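Local coordinates for adenosine monophosphate-protein transferase (Bartonella henselae str. Houston-1, PDB 5NH2), which transfers AMP from ATP onto tyrosine or threonine residues of host target proteins through its Fic domain, an activity involved in virulence, at residues I6-P14 / P82-M93; L51-Y59 / L118-N127. All blocks are in the same frame, centred on the assembly; numbering follows the deposited sequence.

How the contacts relate
Contact 1 ties the N-terminal segment 6-14 to a hairpin of the Fic domain, and contact 2 lies within that domain, their centres 30 Å apart and their nearest atoms about 14 Å from each other. The chain threads them alternately: the helix begun in 51-59 leads on to the hairpin 82-93, which is followed in turn by the helix that ends in 118-127. Contact 1 lies nearer the nucleotide site: the side chain of Tyr11 is about 8 Å from that of the ATP-binding Glu155. It holds Phe85 and Ala86, probable ATP-binding residues, and its Met93 side chain is about 12 Å from the magnesium ion. Contact 2 joins helix ends of the scaffold, the Thr57 side chain about 11 Å from that of the ATP-binding Asn157.

Contact 1. Residues I6-P14 / P82-M93; sequences ISPHHYVYP and PFTFADGTTAAM
The carbonyl oxygen of Thr90 is gripped twice by residues 6-14. Ser7 N reaches Thr90 O at 3.2 Å in the carbonyl plane, whereas His10 ND1 comes from above that plane to the same Thr90 O at 2.8 Å, the N-H nearly straight at 168°. The acceptor lies in the imidazole plane, and the ring is sandwiched: Ser7 CB sits over one face and Thr89 CB over the opposite one, offset toward the rim. Ala91 CB plugs the centre of one Tyr11 ring face in a CH-pi contact, 3.7 Å from the centroid, and Met93 N lies at the ring's edge. With CG anti to the carbonyl carbon (chi1 -82°), Tyr11 lies across Phe85 at about a right angle, CD1 coming to 4.0 Å from Phe85 CZ at that ring's edge. Phe85, Thr89, Thr90 and Ala91 belong to a beta hairpin, strands 83-84 and 90-91 joined by a type I turn from Phe85 to Gly88, consistent with the flap of Fic domains; Phe85 and Ala86 probably contact ATP. Met93 bends its chain to put CE 3.7 Å from Pro8 CB, and Ile6 CD1 packs on Pro82 CB. Behind the first shell, Asp87 OD1 accepts from Thr89 N, an Asx turn, and also from Thr89 OG1, steadying the residue facing His10. Lys20 salt-bridges Asp87 and makes a cation-pi contact with Phe85; Trp74 meets Tyr11 edge-to-face.

Contact 2. Residues L51-Y59 / L118-N127; sequences LPEYFDTAY and LDQTLAEKNN
The Phe55 ring has Pro52 CG over the centre of one face, and at its edge, in the ring plane, lies the amide oxygen of Asn127. Ring and amide planes are turned 68° apart, with Asn127 OD1 3.5 Å from Phe55 CB. That oxygen also accepts from Phe55 N at 3.2 Å, the donor standing well above the amide plane instead of on a lone pair. Nearby, Leu122 CD1 fills in alongside the backbone, 3.4 Å from Phe55 O.

Another flat group is the Asp119 carboxylate. Its OD1 takes two hydrogen bonds from Thr57, from N at 2.8 Å and from OG1 at 2.7 Å, both on the syn side but arriving from opposite faces of the carboxylate plane. Thr57 can present both donors because OG1 is anti to its carbonyl carbon and beside its own N (chi1 -69°). Asp119 OD2 is engaged through a water that donates to it and accepts from Ala58 N. Asp56 is the N-cap of helix 57-68, its OD1 accepting from Tyr59 N at 2.8 Å. At the other end of the contact, helix 109-124 closes in a Schellman motif with Asn126 as C-prime, and this turn delivers Asn127. Within the Fic domain, helix 157-171 backs Phe55 and Leu122, while helix 133-150 touches Leu118 and Leu122.

Thus the first turn of helix 57-68 has its amide N-H groups met by two aspartates, Asp119 supplementing the cap at Thr57 directly and at Ala58 through water. Negative charge beside a helix N-terminus would probably be stabilised by the helix dipole, and the donors converging on Asp119 would tend to favour its ionised form, although the Asp56 carboxylate, its OD2 5.4 Å from Asp119 OD2, would work the other way.

Contact 1. Residues I6-P14 / P82-M93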
loop_
_atom_site.group_PDB
_atom_site.type_symbol
_atom_site.label_atom_id
_atom_site.label_comp_id
_atom_site.label_asym_id
_atom_site.label_seq_id
_atom_site.Cartn_x
_atom_site.Cartn_y
_atom_site.Cartn_z
ATOM N N ILE A 6 -19.217 18.106 -21.150
ATOM C CA ILE A 6 -18.161 17.458 -20.324
ATOM C C ILE A 6 -18.195 17.958 -18.875
ATOM O O ILE A 6 -18.355 19.145 -18.653
ATOM C CB ILE A 6 -16.716 17.673 -20.889
ATOM C CG1 ILE A 6 -16.575 17.073 -22.265
ATOM C CG2 ILE A 6 -15.666 16.948 -20.028
ATOM C CD1 ILE A 6 -15.211 16.424 -22.491
ATOM N N SER A 7 -17.963 17.069 -17.894
ATOM C CA SER A 7 -18.103 17.460 -16.488
ATOM C C SER A 7 -17.618 16.399 -15.517
ATOM O O SER A 7 -17.836 15.197 -15.742
ATOM C CB SER A 7 -19.558 17.753 -16.136
ATOM O OG SER A 7 -19.651 18.402 -14.889
ATOM N N PRO A 8 -16.960 16.812 -14.425
ATOM C CA PRO A 8 -16.579 15.836 -13.387
ATOM C C PRO A 8 -17.789 15.213 -12.752
ATOM O O PRO A 8 -17.785 14.011 -12.433
ATOM C CB PRO A 8 -15.778 16.675 -12.393
ATOM C CG PRO A 8 -15.441 17.949 -13.116
ATOM C CD PRO A 8 -16.497 18.177 -14.119
ATOM N N HIS A 9 -18.868 15.989 -12.662
ATOM C CA HIS A 9 -20.116 15.473 -12.128
ATOM C C HIS A 9 -20.568 14.218 -12.856
ATOM O O HIS A 9 -21.325 13.420 -12.291
ATOM C CB HIS A 9 -21.213 16.542 -12.223
ATOM C CG HIS A 9 -21.006 17.716 -11.314
ATOM N ND1 HIS A 9 -19.783 18.327 -11.145
ATOM C CD2 HIS A 9 -21.880 18.405 -10.538
ATOM C CE1 HIS A 9 -19.906 19.336 -10.299
ATOM N NE2 HIS A 9 -21.169 19.404 -9.916
ATOM N N HIS A 10 -20.178 14.047 -14.130
ATOM C CA HIS A 10 -20.676 12.907 -14.893
ATOM C C HIS A 10 -20.119 11.562 -14.419
ATOM O O HIS A 10 -20.590 10.522 -14.902
ATOM C CB HIS A 10 -20.382 13.109 -16.389
ATOM C CG HIS A 10 -21.290 14.109 -17.050
ATOM N ND1 HIS A 10 -20.971 14.734 -18.236
ATOM C CD2 HIS A 10 -22.514 14.574 -16.697
ATOM C CE1 HIS A 10 -21.956 15.543 -18.581
ATOM N NE2 HIS A 10 -22.903 15.465 -17.666
ATOM N N TYR A 11 -19.133 11.553 -13.506
ATOM C CA TYR A 11 -18.645 10.297 -12.914
ATOM C C TYR A 11 -19.622 9.659 -11.900
ATOM O O TYR A 11 -19.506 8.458 -11.623
ATOM C CB TYR A 11 -17.304 10.541 -12.212
ATOM C CG TYR A 11 -16.048 10.559 -13.080
ATOM C CD1 TYR A 11 -15.544 9.388 -13.622
ATOM C CD2 TYR A 11 -15.311 11.742 -13.266
ATOM C CE1 TYR A 11 -14.372 9.380 -14.402
ATOM C CE2 TYR A 11 -14.128 11.744 -14.055
ATOM C CZ TYR A 11 -13.656 10.559 -14.603
ATOM O OH TYR A 11 -12.489 10.535 -15.367
ATOM N N VAL A 12 -20.571 10.423 -11.331
ATOM C CA VAL A 12 -21.465 9.950 -10.276
ATOM C C VAL A 12 -22.920 9.933 -10.740
ATOM O O VAL A 12 -23.340 10.687 -11.630
ATOM C CB VAL A 12 -21.333 10.824 -9.015
ATOM C CG1 VAL A 12 -19.867 10.848 -8.534
ATOM C CG2 VAL A 12 -21.843 12.231 -9.335
ATOM N N TYR A 13 -23.708 9.076 -10.102
ATOM C CA TYR A 13 -25.128 9.063 -10.390
ATOM C C TYR A 13 -25.737 10.405 -9.965
ATOM O O TYR A 13 -25.437 10.898 -8.869
ATOM C CB TYR A 13 -25.838 7.901 -9.689
ATOM C CG TYR A 13 -25.409 6.547 -10.162
ATOM C CD1 TYR A 13 -24.674 5.723 -9.348
ATOM C CD2 TYR A 13 -25.732 6.096 -11.429
ATOM C CE1 TYR A 13 -24.270 4.452 -9.768
ATOM C CE2 TYR A 13 -25.295 4.843 -11.886
ATOM C CZ TYR A 13 -24.576 4.014 -11.038
ATOM O OH TYR A 13 -24.132 2.776 -11.458
ATOM N N PRO A 14 -26.568 11.019 -10.804
ATOM C CA PRO A 14 -27.242 12.257 -10.392
ATOM C C PRO A 14 -27.880 12.125 -9.018
ATOM O O PRO A 14 -28.430 11.075 -8.664
ATOM C CB PRO A 14 -28.288 12.451 -11.491
ATOM C CG PRO A 14 -27.625 11.874 -12.696
ATOM C CD PRO A 14 -26.811 10.707 -12.218
ATOM N N PRO A 82 -10.931 12.859 -21.529
ATOM C CA PRO A 82 -12.395 12.741 -21.464
ATOM C C PRO A 82 -12.840 11.307 -21.689
ATOM O O PRO A 82 -12.449 10.670 -22.678
ATOM C CB PRO A 82 -12.882 13.658 -22.588
ATOM C CG PRO A 82 -11.796 14.618 -22.793
ATOM C CD PRO A 82 -10.491 14.000 -22.354
ATOM N N PHE A 83 -13.678 10.807 -20.779
ATOM C CA PHE A 83 -14.188 9.446 -20.904
ATOM C C PHE A 83 -15.693 9.475 -21.131
ATOM O O PHE A 83 -16.423 10.135 -20.389
ATOM C CB PHE A 83 -13.853 8.580 -19.663
ATOM C CG PHE A 83 -14.471 7.186 -19.707
ATOM C CD1 PHE A 83 -13.767 6.107 -20.227
ATOM C CD2 PHE A 83 -15.766 6.960 -19.256
ATOM C CE1 PHE A 83 -14.355 4.832 -20.302
ATOM C CE2 PHE A 83 -16.341 5.680 -19.323
ATOM C CZ PHE A 83 -15.641 4.630 -19.847
ATOM N N THR A 84 -16.159 8.720 -22.114
ATOM C CA THR A 84 -17.574 8.686 -22.448
ATOM C C THR A 84 -18.191 7.364 -22.008
ATOM O O THR A 84 -17.842 6.303 -22.536
ATOM C CB THR A 84 -17.792 8.902 -23.942
ATOM O OG1 THR A 84 -17.369 10.220 -24.289
ATOM C CG2 THR A 84 -19.309 8.739 -24.284
ATOM N N PHE A 85 -19.128 7.444 -21.071
ATOM C CA PHE A 85 -19.815 6.285 -20.529
ATOM C C PHE A 85 -20.753 5.647 -21.564
ATOM O O PHE A 85 -21.239 6.291 -22.498
ATOM C CB PHE A 85 -20.622 6.702 -19.295
ATOM C CG PHE A 85 -19.782 6.965 -18.060
ATOM C CD1 PHE A 85 -19.578 5.955 -17.113
ATOM C CD2 PHE A 85 -19.194 8.212 -17.850
ATOM C CE1 PHE A 85 -18.810 6.181 -15.959
ATOM C CE2 PHE A 85 -18.417 8.447 -16.708
ATOM C CZ PHE A 85 -18.230 7.428 -15.757
ATOM N N ALA A 86 -21.049 4.365 -21.362
ATOM C CA ALA A 86 -22.057 3.732 -22.213
ATOM C C ALA A 86 -23.391 4.461 -22.171
ATOM O O ALA A 86 -24.176 4.318 -23.110
ATOM C CB ALA A 86 -22.270 2.267 -21.824
ATOM N N ASP A 87 -23.657 5.273 -21.136
ATOM C CA ASP A 87 -24.912 6.037 -21.081
ATOM C C ASP A 87 -24.898 7.326 -21.901
ATOM O O ASP A 87 -25.897 8.041 -21.893
ATOM C CB ASP A 87 -25.286 6.375 -19.624
ATOM C CG ASP A 87 -24.270 7.310 -18.924
ATOM O OD1 ASP A 87 -23.554 8.069 -19.586
ATOM O OD2 ASP A 87 -24.203 7.300 -17.670
ATOM N N GLY A 88 -23.782 7.682 -22.546
ATOM C CA GLY A 88 -23.703 8.841 -23.389
ATOM C C GLY A 88 -22.985 10.043 -22.793
ATOM O O GLY A 88 -22.566 10.925 -23.555
ATOM N N THR A 89 -22.854 10.133 -21.466
ATOM C CA THR A 89 -22.261 11.316 -20.843
ATOM C C THR A 89 -20.738 11.228 -20.854
ATOM O O THR A 89 -20.165 10.138 -20.914
ATOM C CB THR A 89 -22.771 11.481 -19.419
ATOM O OG1 THR A 89 -22.222 10.438 -18.617
ATOM C CG2 THR A 89 -24.312 11.324 -19.389
ATOM N N THR A 90 -20.082 12.383 -20.808
ATOM C CA THR A 90 -18.626 12.445 -20.869
ATOM C C THR A 90 -18.065 13.169 -19.647
ATOM O O THR A 90 -18.434 14.315 -19.354
ATOM C CB THR A 90 -18.154 13.112 -22.168
ATOM O OG1 THR A 90 -18.862 12.540 -23.264
ATOM C CG2 THR A 90 -16.671 12.836 -22.395
ATOM N N ALA A 91 -17.179 12.487 -18.941
ATOM C CA ALA A 91 -16.631 12.934 -17.677
ATOM C C ALA A 91 -15.129 13.144 -17.823
ATOM O O ALA A 91 -14.472 12.513 -18.657
ATOM C CB ALA A 91 -16.925 11.872 -16.578
ATOM N N ALA A 92 -14.597 14.056 -17.022
ATOM C CA ALA A 92 -13.161 14.189 -16.780
ATOM C C ALA A 92 -12.993 14.966 -15.485
ATOM O O ALA A 92 -13.898 15.697 -15.066
ATOM C CB ALA A 92 -12.430 14.902 -17.915
ATOM N N MET A 93 -11.836 14.793 -14.837
ATOM C CA MET A 93 -11.493 15.602 -13.670
ATOM C C MET A 93 -10.032 16.066 -13.761
ATOM O O MET A 93 -9.185 15.657 -12.960
ATOM C CB MET A 93 -11.773 14.825 -12.380
ATOM C CG MET A 93 -11.724 15.684 -11.138
ATOM S SD MET A 93 -12.218 14.818 -9.617
ATOM C CE MET A 93 -14.009 14.780 -9.801
#

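Contact 2. Residues L51-Y59 / L118-N127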
loop_
_atom_site.group_PDB
_atom_site.type_symbol
_atom_site.label_atom_id
_atom_site.label_comp_id
_atom_site.label_asym_id
_atom_site.label_seq_id
_atom_site.Cartn_x
_atom_site.Cartn_y
_atom_site.Cartn_z
ATOM N N LEU A 51 5.937 -10.351 -15.023
ATOM C CA LEU A 51 6.380 -8.991 -14.796
ATOM C C LEU A 51 6.749 -8.336 -16.125
ATOM O O LEU A 51 7.310 -8.994 -16.997
ATOM C CB LEU A 51 7.580 -9.005 -13.851
ATOM C CG LEU A 51 7.298 -9.249 -12.372
ATOM C CD1 LEU A 51 8.604 -9.189 -11.629
ATOM C CD2 LEU A 51 6.323 -8.203 -11.827
ATOM N N PRO A 52 6.459 -7.045 -16.315
ATOM C CA PRO A 52 6.635 -6.437 -17.637
ATOM C C PRO A 52 8.105 -6.201 -17.926
ATOM O O PRO A 52 8.940 -6.133 -17.014
ATOM C CB PRO A 52 5.873 -5.104 -17.516
ATOM C CG PRO A 52 6.181 -4.700 -16.137
ATOM C CD PRO A 52 6.061 -6.033 -15.332
ATOM N N GLU A 53 8.423 -6.082 -19.223
ATOM C CA GLU A 53 9.775 -5.647 -19.567
ATOM C C GLU A 53 9.926 -4.128 -19.473
ATOM O O GLU A 53 11.014 -3.654 -19.143
ATOM C CB GLU A 53 10.218 -6.185 -20.947
ATOM C CG GLU A 53 9.317 -5.989 -22.163
ATOM C CD GLU A 53 9.773 -6.875 -23.353
ATOM O OE1 GLU A 53 9.364 -8.067 -23.418
ATOM O OE2 GLU A 53 10.561 -6.390 -24.211
ATOM N N TYR A 54 8.863 -3.349 -19.700
ATOM C CA TYR A 54 8.932 -1.894 -19.567
ATOM C C TYR A 54 7.993 -1.449 -18.458
ATOM O O TYR A 54 6.772 -1.534 -18.609
ATOM C CB TYR A 54 8.586 -1.189 -20.881
ATOM C CG TYR A 54 9.431 -1.688 -22.014
ATOM C CD1 TYR A 54 8.870 -2.018 -23.235
ATOM C CD2 TYR A 54 10.801 -1.856 -21.850
ATOM C CE1 TYR A 54 9.658 -2.501 -24.266
ATOM C CE2 TYR A 54 11.599 -2.343 -22.871
ATOM C CZ TYR A 54 11.025 -2.663 -24.075
ATOM O OH TYR A 54 11.828 -3.138 -25.087
ATOM N N PHE A 55 8.568 -0.953 -17.359
ATOM C CA PHE A 55 7.795 -0.236 -16.357
ATOM C C PHE A 55 7.619 1.192 -16.837
ATOM O O PHE A 55 8.603 1.915 -16.993
ATOM C CB PHE A 55 8.475 -0.283 -14.988
ATOM C CG PHE A 55 8.387 -1.641 -14.298
ATOM C CD1 PHE A 55 7.273 -1.985 -13.532
ATOM C CD2 PHE A 55 9.419 -2.560 -14.406
ATOM C CE1 PHE A 55 7.184 -3.249 -12.873
ATOM C CE2 PHE A 55 9.357 -3.812 -13.762
ATOM C CZ PHE A 55 8.223 -4.164 -12.989
ATOM N N ASP A 56 6.369 1.592 -17.050
ATOM C CA ASP A 56 6.003 2.854 -17.656
ATOM C C ASP A 56 4.532 3.151 -17.329
ATOM O O ASP A 56 3.882 2.410 -16.577
ATOM C CB ASP A 56 6.251 2.815 -19.171
ATOM C CG ASP A 56 5.498 1.647 -19.891
ATOM O OD1 ASP A 56 4.567 1.021 -19.303
ATOM O OD2 ASP A 56 5.821 1.383 -21.080
ATOM N N THR A 57 3.995 4.224 -17.934
ATOM C CA THR A 57 2.598 4.618 -17.706
ATOM C C THR A 57 1.605 3.594 -18.279
ATOM O O THR A 57 0.537 3.371 -17.682
ATOM C CB THR A 57 2.354 6.002 -18.309
ATOM O OG1 THR A 57 3.086 7.012 -17.547
ATOM C CG2 THR A 57 0.846 6.319 -18.394
ATOM N N ALA A 58 1.959 2.939 -19.408
ATOM C CA ALA A 58 1.175 1.814 -19.920
ATOM C C ALA A 58 1.000 0.745 -18.857
ATOM O O ALA A 58 -0.110 0.255 -18.641
ATOM C CB ALA A 58 1.836 1.191 -21.151
ATOM N N TYR A 59 2.092 0.357 -18.190
ATOM C CA TYR A 59 1.977 -0.704 -17.199
ATOM C C TYR A 59 1.137 -0.250 -16.018
ATOM O O TYR A 59 0.233 -0.973 -15.588
ATOM C CB TYR A 59 3.357 -1.156 -16.735
ATOM C CG TYR A 59 3.328 -2.320 -15.743
ATOM C CD1 TYR A 59 2.801 -3.562 -16.113
ATOM C CD2 TYR A 59 3.845 -2.185 -14.445
ATOM C CE1 TYR A 59 2.780 -4.655 -15.197
ATOM C CE2 TYR A 59 3.831 -3.246 -13.560
ATOM C CZ TYR A 59 3.294 -4.493 -13.933
ATOM O OH TYR A 59 3.292 -5.564 -13.037
ATOM N N LEU A 118 7.999 10.336 -15.826
ATOM C CA LEU A 118 8.193 9.042 -15.202
ATOM C C LEU A 118 8.574 8.002 -16.249
ATOM O O LEU A 118 9.565 7.268 -16.071
ATOM C CB LEU A 118 6.957 8.645 -14.419
ATOM C CG LEU A 118 6.992 7.179 -13.978
ATOM C CD1 LEU A 118 7.012 7.080 -12.479
ATOM C CD2 LEU A 118 5.828 6.353 -14.567
ATOM N N ASP A 119 7.911 8.054 -17.419
ATOM C CA ASP A 119 8.293 7.174 -18.530
ATOM C C ASP A 119 9.750 7.371 -18.922
ATOM O O ASP A 119 10.484 6.399 -19.120
ATOM C CB ASP A 119 7.403 7.399 -19.747
ATOM C CG ASP A 119 5.984 6.795 -19.578
ATOM O OD1 ASP A 119 5.594 6.441 -18.440
ATOM O OD2 ASP A 119 5.246 6.716 -20.590
ATOM N N GLN A 120 10.200 8.621 -19.047
ATOM C CA GLN A 120 11.589 8.790 -19.476
ATOM C C GLN A 120 12.547 8.281 -18.401
ATOM O O GLN A 120 13.562 7.639 -18.717
ATOM C CB GLN A 120 11.872 10.250 -19.816
ATOM C CG GLN A 120 13.341 10.566 -20.014
ATOM C CD GLN A 120 13.834 10.255 -21.422
ATOM O OE1 GLN A 120 13.144 9.625 -22.225
ATOM N NE2 GLN A 120 15.038 10.698 -21.723
ATOM N N THR A 121 12.209 8.492 -17.114
ATOM C CA THR A 121 13.218 8.220 -16.099
ATOM C C THR A 121 13.480 6.727 -15.994
ATOM O O THR A 121 14.618 6.270 -16.183
ATOM C CB THR A 121 12.789 8.784 -14.756
ATOM O OG1 THR A 121 12.587 10.184 -14.901
ATOM C CG2 THR A 121 13.907 8.593 -13.748
ATOM N N LEU A 122 12.407 5.952 -15.774
ATOM C CA LEU A 122 12.496 4.505 -15.741
ATOM C C LEU A 122 13.176 3.967 -16.983
ATOM O O LEU A 122 13.864 2.944 -16.913
ATOM C CB LEU A 122 11.101 3.904 -15.589
ATOM C CG LEU A 122 10.492 4.145 -14.200
ATOM C CD1 LEU A 122 9.023 3.691 -14.125
ATOM C CD2 LEU A 122 11.335 3.423 -13.148
ATOM N N ALA A 123 13.026 4.645 -18.125
ATOM C CA ALA A 123 13.574 4.044 -19.329
ATOM C C ALA A 123 15.082 4.227 -19.372
ATOM O O ALA A 123 15.811 3.285 -19.708
ATOM C CB ALA A 123 12.906 4.647 -20.559
ATOM N N GLU A 124 15.569 5.423 -18.990
ATOM C CA GLU A 124 17.000 5.685 -19.098
ATOM C C GLU A 124 17.774 4.998 -17.981
ATOM O O GLU A 124 18.945 4.651 -18.161
ATOM C CB GLU A 124 17.273 7.196 -19.108
ATOM C CG GLU A 124 17.036 7.935 -17.785
ATOM C CD GLU A 124 16.932 9.458 -17.959
ATOM O OE1 GLU A 124 16.987 9.942 -19.122
ATOM O OE2 GLU A 124 16.792 10.165 -16.928
ATOM N N LYS A 125 17.134 4.761 -16.842
ATOM C CA LYS A 125 17.735 4.070 -15.711
ATOM C C LYS A 125 17.479 2.563 -15.738
ATOM O O LYS A 125 17.696 1.903 -14.718
ATOM C CB LYS A 125 17.246 4.694 -14.404
ATOM C CG LYS A 125 17.705 6.161 -14.286
ATOM C CD LYS A 125 17.222 6.852 -13.022
ATOM C CE LYS A 125 17.843 8.261 -12.885
ATOM N NZ LYS A 125 19.310 8.165 -12.987
ATOM N N ASN A 126 16.948 2.033 -16.856
ATOM C CA ASN A 126 16.710 0.598 -17.064
ATOM C C ASN A 126 15.906 -0.014 -15.915
ATOM O O ASN A 126 16.294 -1.009 -15.292
ATOM C CB ASN A 126 18.026 -0.149 -17.295
ATOM C CG ASN A 126 18.756 0.368 -18.532
ATOM O OD1 ASN A 126 18.133 0.642 -19.564
ATOM N ND2 ASN A 126 20.077 0.540 -18.425
ATOM N N ASN A 127 14.782 0.622 -15.620
ATOM C CA ASN A 127 13.816 0.087 -14.679
ATOM C C ASN A 127 14.413 -0.083 -13.291
ATOM O O ASN A 127 13.902 -0.875 -12.490
ATOM C CB ASN A 127 13.237 -1.224 -15.220
ATOM C CG ASN A 127 12.521 -1.011 -16.528
ATOM O OD1 ASN A 127 11.600 -0.170 -16.637
ATOM N ND2 ASN A 127 12.959 -1.728 -17.550
HETATM O O HOH W 1 3.352 4.699 -21.200
#